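Side-chain contacts in ribose-phosphate pyrophosphokinase (Mycobacterium smegmatis, PDB 5MP7), which probably transfers the pyrophosphoryl group of ATP to the 1-hydroxyl of ribose 5-phosphate, giving the nucleotide precursor PRPP: residues 80-85 and 122-127; 46-51 and 71-76; 60-65 and 310-315. One frame throughout, in Å; residues are numbered along the deposited sequence.

These contacts show how an alpha/beta domain is built in layers around one parallel sheet. Contact 2 comes first along the chain and sets the hairpin strand 48-52 against the start of helix 71-87. Contact 1 follows, its centre about 12 Å away, and joins the later part of the same helix to helix 116-127. Contact 3 pairs strand 60-64 with helix 302-314; its segments bracket contact 1 and interleave with those of contact 2, and its centre lies about 16 Å from contact 1 and 22 Å from contact 2. Contacts 1 and 2 border a second subunit, whereas contact 3 lies on the sheet's other face, where no other chain of the assembly touches its segments.

Contact 1. Residues 80-85 and 122-127; sequences IMIDAL and DLLKTA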
loop_
_atom_site.group_PDB
_atom_site.type_symbol
_atom_site.label_atom_id
_atom_site.label_comp_id
_atom_site.label_asym_id
_atom_site.label_seq_id
_atom_site.Cartn_x
_atom_site.Cartn_y
_atom_site.Cartn_z
ATOM N N ILE A 80 -39.495 -23.758 25.516
ATOM C CA ILE A 80 -38.624 -22.981 26.416
ATOM C C ILE A 80 -39.410 -22.433 27.629
ATOM O O ILE A 80 -38.944 -22.526 28.740
ATOM C CB ILE A 80 -37.888 -21.887 25.657
ATOM C CG1 ILE A 80 -36.788 -22.527 24.839
ATOM C CG2 ILE A 80 -37.233 -20.882 26.568
ATOM C CD1 ILE A 80 -36.344 -21.668 23.661
ATOM N N MET A 81 -40.618 -21.932 27.403
ATOM C CA MET A 81 -41.481 -21.475 28.482
ATOM C C MET A 81 -41.868 -22.599 29.420
ATOM O O MET A 81 -41.942 -22.407 30.631
ATOM C CB MET A 81 -42.766 -20.835 27.930
ATOM C CG MET A 81 -42.541 -19.414 27.455
ATOM S SD MET A 81 -43.858 -18.667 26.455
ATOM C CE MET A 81 -45.005 -18.218 27.723
ATOM N N ILE A 82 -42.167 -23.759 28.871
ATOM C CA ILE A 82 -42.496 -24.912 29.697
ATOM C C ILE A 82 -41.295 -25.374 30.561
ATOM O O ILE A 82 -41.491 -25.680 31.724
ATOM C CB ILE A 82 -43.084 -26.047 28.832
ATOM C CG1 ILE A 82 -44.456 -25.630 28.333
ATOM C CG2 ILE A 82 -43.216 -27.347 29.625
ATOM C CD1 ILE A 82 -44.916 -26.383 27.133
ATOM N N ASP A 83 -40.076 -25.382 29.997
ATOM C CA ASP A 83 -38.830 -25.638 30.750
ATOM C C ASP A 83 -38.683 -24.680 31.913
ATOM O O ASP A 83 -38.303 -25.063 33.021
ATOM C CB ASP A 83 -37.590 -25.551 29.805
ATOM C CG ASP A 83 -36.150 -25.729 30.551
ATOM O OD1 ASP A 83 -35.674 -24.804 31.282
ATOM O OD2 ASP A 83 -35.452 -26.768 30.364
ATOM N N ALA A 84 -38.923 -23.408 31.649
ATOM C CA ALA A 84 -38.777 -22.404 32.679
ATOM C C ALA A 84 -39.781 -22.581 33.814
ATOM O O ALA A 84 -39.449 -22.396 34.975
ATOM C CB ALA A 84 -38.879 -21.017 32.067
ATOM N N LEU A 85 -41.012 -22.941 33.483
ATOM C CA LEU A 85 -42.013 -23.200 34.507
ATOM C C LEU A 85 -41.688 -24.461 35.287
ATOM O O LEU A 85 -41.919 -24.532 36.490
ATOM C CB LEU A 85 -43.397 -23.366 33.891
ATOM C CG LEU A 85 -44.001 -22.096 33.309
ATOM C CD1 LEU A 85 -45.148 -22.442 32.372
ATOM C CD2 LEU A 85 -44.502 -21.153 34.378
ATOM N N ASP A 122 -43.888 -35.889 22.364
ATOM C CA ASP A 122 -42.777 -36.341 23.192
ATOM C C ASP A 122 -41.918 -35.185 23.674
ATOM O O ASP A 122 -41.470 -35.193 24.813
ATOM C CB ASP A 122 -41.880 -37.294 22.436
ATOM C CG ASP A 122 -42.559 -38.643 22.111
ATOM O OD1 ASP A 122 -43.534 -39.011 22.818
ATOM O OD2 ASP A 122 -42.089 -39.349 21.155
ATOM N N LEU A 123 -41.667 -34.218 22.800
ATOM C CA LEU A 123 -40.938 -33.037 23.183
ATOM C C LEU A 123 -41.682 -32.203 24.235
ATOM O O LEU A 123 -41.070 -31.722 25.161
ATOM C CB LEU A 123 -40.659 -32.168 21.956
ATOM C CG LEU A 123 -39.903 -32.750 20.779
ATOM C CD1 LEU A 123 -39.671 -31.649 19.785
ATOM C CD2 LEU A 123 -38.609 -33.430 21.153
ATOM N N LEU A 124 -42.989 -32.028 24.095
ATOM C CA LEU A 124 -43.783 -31.332 25.112
ATOM C C LEU A 124 -43.736 -32.045 26.451
ATOM O O LEU A 124 -43.693 -31.392 27.487
ATOM C CB LEU A 124 -45.249 -31.172 24.680
ATOM C CG LEU A 124 -45.496 -30.184 23.531
ATOM C CD1 LEU A 124 -46.825 -30.433 22.808
ATOM C CD2 LEU A 124 -45.477 -28.758 24.044
ATOM N N LYS A 125 -43.784 -33.384 26.433
ATOM C CA LYS A 125 -43.647 -34.183 27.653
ATOM C C LYS A 125 -42.272 -34.023 28.321
ATOM O O LYS A 125 -42.189 -33.850 29.528
ATOM C CB LYS A 125 -43.849 -35.680 27.340
ATOM C CG LYS A 125 -43.884 -36.623 28.536
ATOM C CD LYS A 125 -45.126 -36.327 29.340
ATOM C CE LYS A 125 -45.236 -37.136 30.623
ATOM N NZ LYS A 125 -46.310 -36.488 31.456
ATOM N N THR A 126 -41.214 -34.110 27.532
ATOM C CA THR A 126 -39.878 -33.927 28.006
ATOM C C THR A 126 -39.633 -32.504 28.587
ATOM O O THR A 126 -38.936 -32.347 29.587
ATOM C CB THR A 126 -38.913 -34.149 26.846
ATOM O OG1 THR A 126 -39.064 -35.472 26.338
ATOM C CG2 THR A 126 -37.467 -33.968 27.271
ATOM N N ALA A 127 -40.192 -31.474 27.954
ATOM C CA ALA A 127 -40.089 -30.110 28.460
ATOM C C ALA A 127 -40.725 -29.932 29.826
ATOM O O ALA A 127 -40.342 -29.038 30.565
ATOM C CB ALA A 127 -40.692 -29.138 27.467
#
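Ile82 lays its two branches over separate parts of the 122-127 helix. Its CG2 methyl rests against Ala127, 3.8 Å from CB and 3.5 Å from O of that residue, while CD1 runs on to meet Leu124 CD2 at 3.9 Å. The first torsion divides the work: with chi1 at -69°, CG1 lies beside the backbone N and CG2 is anti to it, sending the branches to neighbouring turns of the partner. Leu124 leaves its own backbone to one side of the contact and reaches back with CD2. Because Ala127 offers nothing beyond CB, the backbones close in here, and Asp83 CA comes within 5.2 Å of Ala127 CA.

No hydrogen bond links the segments; Ala127 O accepts one from Lys86 NZ, just past residues 80-85. The carboxylate of Asp83 is engaged elsewhere, in a salt bridge to Arg87 and a hydrogen bond to Ile115 N of the second subunit. Thr126 OG1 bends back 2.9 Å to Asp122 O, which takes Thr126 N on the opposite face of its carbonyl plane; the same hydroxyl pairs with Thr126 OG1 of the second subunit. Beneath, Ile82 packs on Ile93 and Ala95, and Leu124 on Leu97. The axes of the two segments diverge by only 26°, and two such helices side by side over a parallel sheet are typical of successive beta-alpha-beta crossovers in a Rossmann-like domain.

Contact 2. Residues 46-51 and 71-76; sequences GEIFVR and LNQWLM
Ile48 spans the gap from strand 48-52 to the first turns of helix 71-87, where Gln73 and Met76 receive its tip. Its CB, directed at the helix, already packs against Ile80 CD1 at 4.1 Å, one turn beyond Met76. Of the two branches CG2 is the one anti to the backbone N, which leaves CG1 to make the reach; CG1 stands anti to the carbonyl carbon (chi1 -62°) and brings CD1 up to Gln73 and Met76. That terminal methyl lies 3.5 Å from Gln73 O, a contact with the backbone carbonyl, and 4.1 Å from Met76 CB. Gln73 CG lies further out in much the same direction as that carbonyl, 4.3 Å from Ile48 CD1.

Strand 48-52 and its antiparallel neighbour 38-42 form a beta-hairpin, and Ile48 and Val50 are among the residues through which this hairpin leans on the helix; Val50 does so further along, on Ile80 and Met81. Met76 gives the contact little more than its CB. Bent at both chi2 and chi3, its chain carries the sulfur away from Ile48, and Met76 packs on Asn72 of the second subunit.

The same subunit bears on the hairpin end of the contact. Tyr102 OH of the second subunit is hydrogen-bonded to Ile48 N, and Arg104 NH2 of that subunit forms a salt bridge with Glu47 OE1. Gly46 and Glu47 on one chain and Arg104 on the other are all predicted ATP-binding residues, consistent with a nucleotide site at the subunit interface.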
loop_
_atom_site.group_PDB
_atom_site.type_symbol
_atom_site.label_atom_id
_atom_site.label_comp_id
_atom_site.label_asym_id
_atom_site.label_seq_id
_atom_site.Cartn_x
_atom_site.Cartn_y
_atom_site.Cartn_z
ATOM N N GLY A 46 -31.453 -15.948 16.262
ATOM C CA GLY A 46 -32.740 -16.668 16.224
ATOM C C GLY A 46 -33.038 -17.338 17.568
ATOM O O GLY A 46 -34.150 -17.778 17.801
ATOM N N GLU A 47 -32.029 -17.475 18.432
ATOM C CA GLU A 47 -32.240 -18.006 19.780
ATOM C C GLU A 47 -33.236 -17.145 20.528
ATOM O O GLU A 47 -33.161 -15.933 20.516
ATOM C CB GLU A 47 -30.930 -18.081 20.589
ATOM C CG GLU A 47 -30.075 -19.316 20.330
ATOM C CD GLU A 47 -28.629 -19.191 20.844
ATOM O OE1 GLU A 47 -28.385 -18.422 21.816
ATOM O OE2 GLU A 47 -27.716 -19.861 20.270
ATOM N N ILE A 48 -34.153 -17.790 21.212
ATOM C CA ILE A 48 -35.172 -17.110 21.997
ATOM C C ILE A 48 -34.747 -16.977 23.458
ATOM O O ILE A 48 -34.248 -17.922 24.040
ATOM C CB ILE A 48 -36.475 -17.911 21.909
ATOM C CG1 ILE A 48 -36.932 -17.963 20.464
ATOM C CG2 ILE A 48 -37.586 -17.316 22.751
ATOM C CD1 ILE A 48 -37.618 -19.256 20.172
ATOM N N PHE A 49 -35.006 -15.810 24.026
ATOM C CA PHE A 49 -34.753 -15.527 25.412
ATOM C C PHE A 49 -36.086 -15.349 26.095
ATOM O O PHE A 49 -36.905 -14.586 25.649
ATOM C CB PHE A 49 -33.957 -14.238 25.531
ATOM C CG PHE A 49 -33.689 -13.824 26.951
ATOM C CD1 PHE A 49 -34.651 -13.106 27.666
ATOM C CD2 PHE A 49 -32.481 -14.141 27.585
ATOM C CE1 PHE A 49 -34.429 -12.726 28.982
ATOM C CE2 PHE A 49 -32.248 -13.751 28.906
ATOM C CZ PHE A 49 -33.228 -13.043 29.606
ATOM N N VAL A 50 -36.268 -15.995 27.237
ATOM C CA VAL A 50 -37.526 -15.940 27.960
ATOM C C VAL A 50 -37.217 -15.665 29.400
ATOM O O VAL A 50 -36.360 -16.307 29.955
ATOM C CB VAL A 50 -38.317 -17.267 27.769
ATOM C CG1 VAL A 50 -39.200 -17.619 28.961
ATOM C CG2 VAL A 50 -39.207 -17.179 26.522
ATOM N N ARG A 51 -37.944 -14.753 30.032
ATOM C CA ARG A 51 -37.837 -14.568 31.471
ATOM C C ARG A 51 -39.155 -14.145 32.074
ATOM O O ARG A 51 -39.793 -13.258 31.564
ATOM C CB ARG A 51 -36.787 -13.523 31.789
ATOM C CG ARG A 51 -36.484 -13.433 33.279
ATOM C CD ARG A 51 -35.429 -12.368 33.551
ATOM N NE ARG A 51 -35.885 -11.100 32.996
ATOM C CZ ARG A 51 -35.127 -10.173 32.428
ATOM N NH1 ARG A 51 -33.802 -10.315 32.329
ATOM N NH2 ARG A 51 -35.714 -9.083 31.948
ATOM N N LEU A 71 -43.261 -21.505 11.875
ATOM C CA LEU A 71 -43.858 -22.346 12.945
ATOM C C LEU A 71 -42.883 -22.929 13.990
ATOM O O LEU A 71 -43.190 -23.020 15.164
ATOM C CB LEU A 71 -44.660 -23.443 12.244
ATOM C CG LEU A 71 -45.155 -24.679 12.929
ATOM C CD1 LEU A 71 -46.433 -25.146 12.245
ATOM C CD2 LEU A 71 -44.107 -25.757 12.866
ATOM N N ASN A 72 -41.683 -23.279 13.554
ATOM C CA ASN A 72 -40.699 -23.909 14.420
ATOM C C ASN A 72 -40.171 -23.005 15.537
ATOM O O ASN A 72 -39.879 -23.473 16.639
ATOM C CB ASN A 72 -39.558 -24.432 13.575
ATOM C CG ASN A 72 -40.042 -25.436 12.556
ATOM O OD1 ASN A 72 -40.602 -26.497 12.929
ATOM N ND2 ASN A 72 -39.870 -25.115 11.268
ATOM N N GLN A 73 -40.050 -21.722 15.224
ATOM C CA GLN A 73 -39.755 -20.707 16.206
ATOM C C GLN A 73 -40.779 -20.679 17.349
ATOM O O GLN A 73 -40.422 -20.554 18.512
ATOM C CB GLN A 73 -39.751 -19.358 15.517
ATOM C CG GLN A 73 -39.370 -18.212 16.412
ATOM C CD GLN A 73 -39.639 -16.877 15.739
ATOM O OE1 GLN A 73 -39.699 -16.799 14.514
ATOM N NE2 GLN A 73 -39.787 -15.818 16.543
ATOM N N TRP A 74 -42.056 -20.802 17.016
ATOM C CA TRP A 74 -43.093 -20.692 18.049
ATOM C C TRP A 74 -43.196 -21.950 18.872
ATOM O O TRP A 74 -43.546 -21.904 20.050
ATOM C CB TRP A 74 -44.452 -20.329 17.469
ATOM C CG TRP A 74 -44.461 -19.112 16.639
ATOM C CD1 TRP A 74 -44.868 -19.040 15.357
ATOM C CD2 TRP A 74 -44.012 -17.813 16.990
ATOM N NE1 TRP A 74 -44.702 -17.775 14.871
ATOM C CE2 TRP A 74 -44.192 -16.991 15.863
ATOM C CE3 TRP A 74 -43.484 -17.257 18.147
ATOM C CZ2 TRP A 74 -43.878 -15.630 15.853
ATOM C CZ3 TRP A 74 -43.149 -15.891 18.136
ATOM C CH2 TRP A 74 -43.361 -15.095 16.988
ATOM N N LEU A 75 -42.902 -23.069 18.246
ATOM C CA LEU A 75 -42.831 -24.349 18.948
ATOM C C LEU A 75 -41.683 -24.371 19.960
ATOM O O LEU A 75 -41.879 -24.787 21.107
ATOM C CB LEU A 75 -42.694 -25.498 17.935
ATOM C CG LEU A 75 -42.613 -26.879 18.552
ATOM C CD1 LEU A 75 -43.831 -27.200 19.433
ATOM C CD2 LEU A 75 -42.449 -27.880 17.410
ATOM N N MET A 76 -40.499 -23.902 19.554
ATOM C CA MET A 76 -39.373 -23.742 20.506
ATOM C C MET A 76 -39.674 -22.744 21.616
ATOM O O MET A 76 -39.337 -23.004 22.738
ATOM C CB MET A 76 -38.103 -23.306 19.823
ATOM C CG MET A 76 -37.485 -24.401 18.961
ATOM S SD MET A 76 -37.086 -25.950 19.804
ATOM C CE MET A 76 -36.276 -25.350 21.294
#

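Contact 3. Residues 60-65 and 310-315; sequences DAFVLQ and RAVFEN
Strand 60-64 and helix 310-314 run nearly antiparallel, at 157°, with their axes 10.1 Å apart at closest approach and Asp60 and Phe313 nearest in the backbone. The strand belongs to the parallel five-stranded sheet of the N-terminal half, a Rossmann-like alpha/beta layer of the PRTase-like type, and helix 302-314 covers the face turned away from helix 71-87. Ala61 and Val63 pack on helix 71-87, while Asp60 and Phe62 point to the C-terminal helix. The end of the chain thereby returns to the domain in which it began, joining parts of the sequence some 245 residues apart.

Phe62 carries the apolar half of the contact. Val312 CG1 comes in at the edge of its ring, near the ring plane, 3.8 Å from Phe62 CE2, and the two side chains lie alongside, pointing opposite ways. Phe62 CZ also meets Phe313 CB at 4.1 Å, so the aromatic tip abuts two successive residues of the helix. Around this pair, Phe62 packs on Thr94 and Ile96, and Val312 on Thr94, which adds strand 92-97 to the surface beneath the helix.

Phe313 has CG anti to the backbone N (chi1 178°), and its ring extends towards the start of the strand, where it packs on Leu12 and makes a cation-pi contact with Lys10. The carboxylate of Asp60 is held by a salt bridge from its OD2 to Arg92 NH1, and its plane stands 89° from that of the Phe313 ring. The methylene comes closest: Asp60 CB lies in the ring plane at the edge, 3.8 Å from Phe313 CD1, with OD2 of Asp60 4.0 Å from the same atom.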
loop_
_atom_site.group_PDB
_atom_site.type_symbol
_atom_site.label_atom_id
_atom_site.label_comp_id
_atom_site.label_asym_id
_atom_site.label_seq_id
_atom_site.Cartn_x
_atom_site.Cartn_y
_atom_site.Cartn_z
ATOM N N ASP A 60 -50.871 -23.225 38.798
ATOM C CA ASP A 60 -51.433 -24.043 37.745
ATOM C C ASP A 60 -51.278 -23.199 36.479
ATOM O O ASP A 60 -51.947 -22.194 36.328
ATOM C CB ASP A 60 -52.898 -24.348 38.037
ATOM C CG ASP A 60 -53.076 -25.294 39.222
ATOM O OD1 ASP A 60 -52.491 -25.081 40.318
ATOM O OD2 ASP A 60 -53.833 -26.266 39.076
ATOM N N ALA A 61 -50.347 -23.585 35.617
ATOM C CA ALA A 61 -49.938 -22.770 34.501
ATOM C C ALA A 61 -50.580 -23.265 33.240
ATOM O O ALA A 61 -50.668 -24.475 33.022
ATOM C CB ALA A 61 -48.443 -22.798 34.343
ATOM N N PHE A 62 -51.047 -22.321 32.425
ATOM C CA PHE A 62 -51.588 -22.603 31.100
ATOM C C PHE A 62 -50.772 -21.805 30.093
ATOM O O PHE A 62 -50.715 -20.576 30.155
ATOM C CB PHE A 62 -53.053 -22.238 31.072
ATOM C CG PHE A 62 -53.872 -23.085 31.969
ATOM C CD1 PHE A 62 -53.945 -22.816 33.329
ATOM C CD2 PHE A 62 -54.529 -24.199 31.483
ATOM C CE1 PHE A 62 -54.676 -23.650 34.191
ATOM C CE2 PHE A 62 -55.272 -25.023 32.338
ATOM C CZ PHE A 62 -55.367 -24.729 33.687
ATOM N N VAL A 63 -50.080 -22.499 29.210
ATOM C CA VAL A 63 -49.126 -21.852 28.316
ATOM C C VAL A 63 -49.725 -21.870 26.938
ATOM O O VAL A 63 -49.763 -22.888 26.322
ATOM C CB VAL A 63 -47.801 -22.598 28.280
ATOM C CG1 VAL A 63 -46.794 -21.836 27.449
ATOM C CG2 VAL A 63 -47.312 -22.773 29.692
ATOM N N LEU A 64 -50.186 -20.716 26.474
ATOM C CA LEU A 64 -50.921 -20.592 25.247
ATOM C C LEU A 64 -50.011 -20.136 24.126
ATOM O O LEU A 64 -49.446 -19.075 24.182
ATOM C CB LEU A 64 -52.063 -19.603 25.449
ATOM C CG LEU A 64 -52.881 -19.115 24.245
ATOM C CD1 LEU A 64 -53.487 -20.225 23.413
ATOM C CD2 LEU A 64 -53.994 -18.226 24.791
ATOM N N GLN A 65 -49.875 -20.954 23.100
ATOM C CA GLN A 65 -49.125 -20.574 21.932
ATOM C C GLN A 65 -49.833 -21.076 20.667
ATOM O O GLN A 65 -50.060 -22.289 20.491
ATOM C CB GLN A 65 -47.695 -21.151 22.013
ATOM C CG GLN A 65 -46.788 -20.773 20.864
ATOM C CD GLN A 65 -46.272 -19.330 20.965
ATOM O OE1 GLN A 65 -47.036 -18.377 20.959
ATOM N NE2 GLN A 65 -44.958 -19.180 21.041
ATOM N N ARG A 310 -60.973 -23.316 32.493
ATOM C CA ARG A 310 -61.690 -23.233 33.745
ATOM C C ARG A 310 -61.982 -24.631 34.292
ATOM O O ARG A 310 -61.790 -24.896 35.479
ATOM C CB ARG A 310 -62.976 -22.449 33.547
ATOM C CG ARG A 310 -63.593 -21.820 34.776
ATOM C CD ARG A 310 -64.448 -20.509 34.566
ATOM N NE ARG A 310 -65.547 -20.405 33.549
ATOM C CZ ARG A 310 -65.640 -19.577 32.495
ATOM N NH1 ARG A 310 -64.664 -18.737 32.161
ATOM N NH2 ARG A 310 -66.722 -19.621 31.725
ATOM N N ALA A 311 -62.416 -25.534 33.427
ATOM C CA ALA A 311 -62.744 -26.892 33.841
ATOM C C ALA A 311 -61.509 -27.702 34.272
ATOM O O ALA A 311 -61.560 -28.459 35.235
ATOM C CB ALA A 311 -63.448 -27.618 32.715
ATOM N N VAL A 312 -60.413 -27.536 33.562
ATOM C CA VAL A 312 -59.146 -28.164 33.952
ATOM C C VAL A 312 -58.675 -27.637 35.292
ATOM O O VAL A 312 -58.287 -28.425 36.176
ATOM C CB VAL A 312 -58.041 -27.946 32.892
ATOM C CG1 VAL A 312 -56.667 -28.350 33.398
ATOM C CG2 VAL A 312 -58.376 -28.731 31.616
ATOM N N PHE A 313 -58.700 -26.312 35.425
ATOM C CA PHE A 313 -58.265 -25.655 36.655
ATOM C C PHE A 313 -59.135 -26.053 37.843
ATOM O O PHE A 313 -58.617 -26.308 38.923
ATOM C CB PHE A 313 -58.259 -24.131 36.494
ATOM C CG PHE A 313 -57.879 -23.401 37.733
ATOM C CD1 PHE A 313 -56.615 -23.554 38.266
ATOM C CD2 PHE A 313 -58.790 -22.588 38.393
ATOM C CE1 PHE A 313 -56.245 -22.896 39.447
ATOM C CE2 PHE A 313 -58.433 -21.928 39.569
ATOM C CZ PHE A 313 -57.161 -22.077 40.091
ATOM N N GLU A 314 -60.453 -26.051 37.655
ATOM C CA GLU A 314 -61.396 -26.419 38.727
ATOM C C GLU A 314 -61.219 -27.884 39.206
ATOM O O GLU A 314 -61.353 -28.198 40.414
ATOM C CB GLU A 314 -62.817 -26.112 38.331
ATOM C CG GLU A 314 -63.137 -24.609 38.368
ATOM C CD GLU A 314 -64.503 -24.258 37.740
ATOM O OE1 GLU A 314 -64.972 -25.032 36.833
ATOM O OE2 GLU A 314 -65.100 -23.207 38.135
ATOM N N ASN A 315 -60.807 -28.741 38.281
ATOM C CA ASN A 315 -60.333 -30.070 38.639
ATOM C C ASN A 315 -61.309 -30.853 39.542
ATOM O O ASN A 315 -60.882 -31.516 40.494
ATOM C CB ASN A 315 -58.944 -30.004 39.341
ATOM C CG ASN A 315 -58.103 -31.244 39.073
ATOM O OD1 ASN A 315 -58.283 -31.942 38.061
ATOM N ND2 ASN A 315 -57.156 -31.509 39.958
#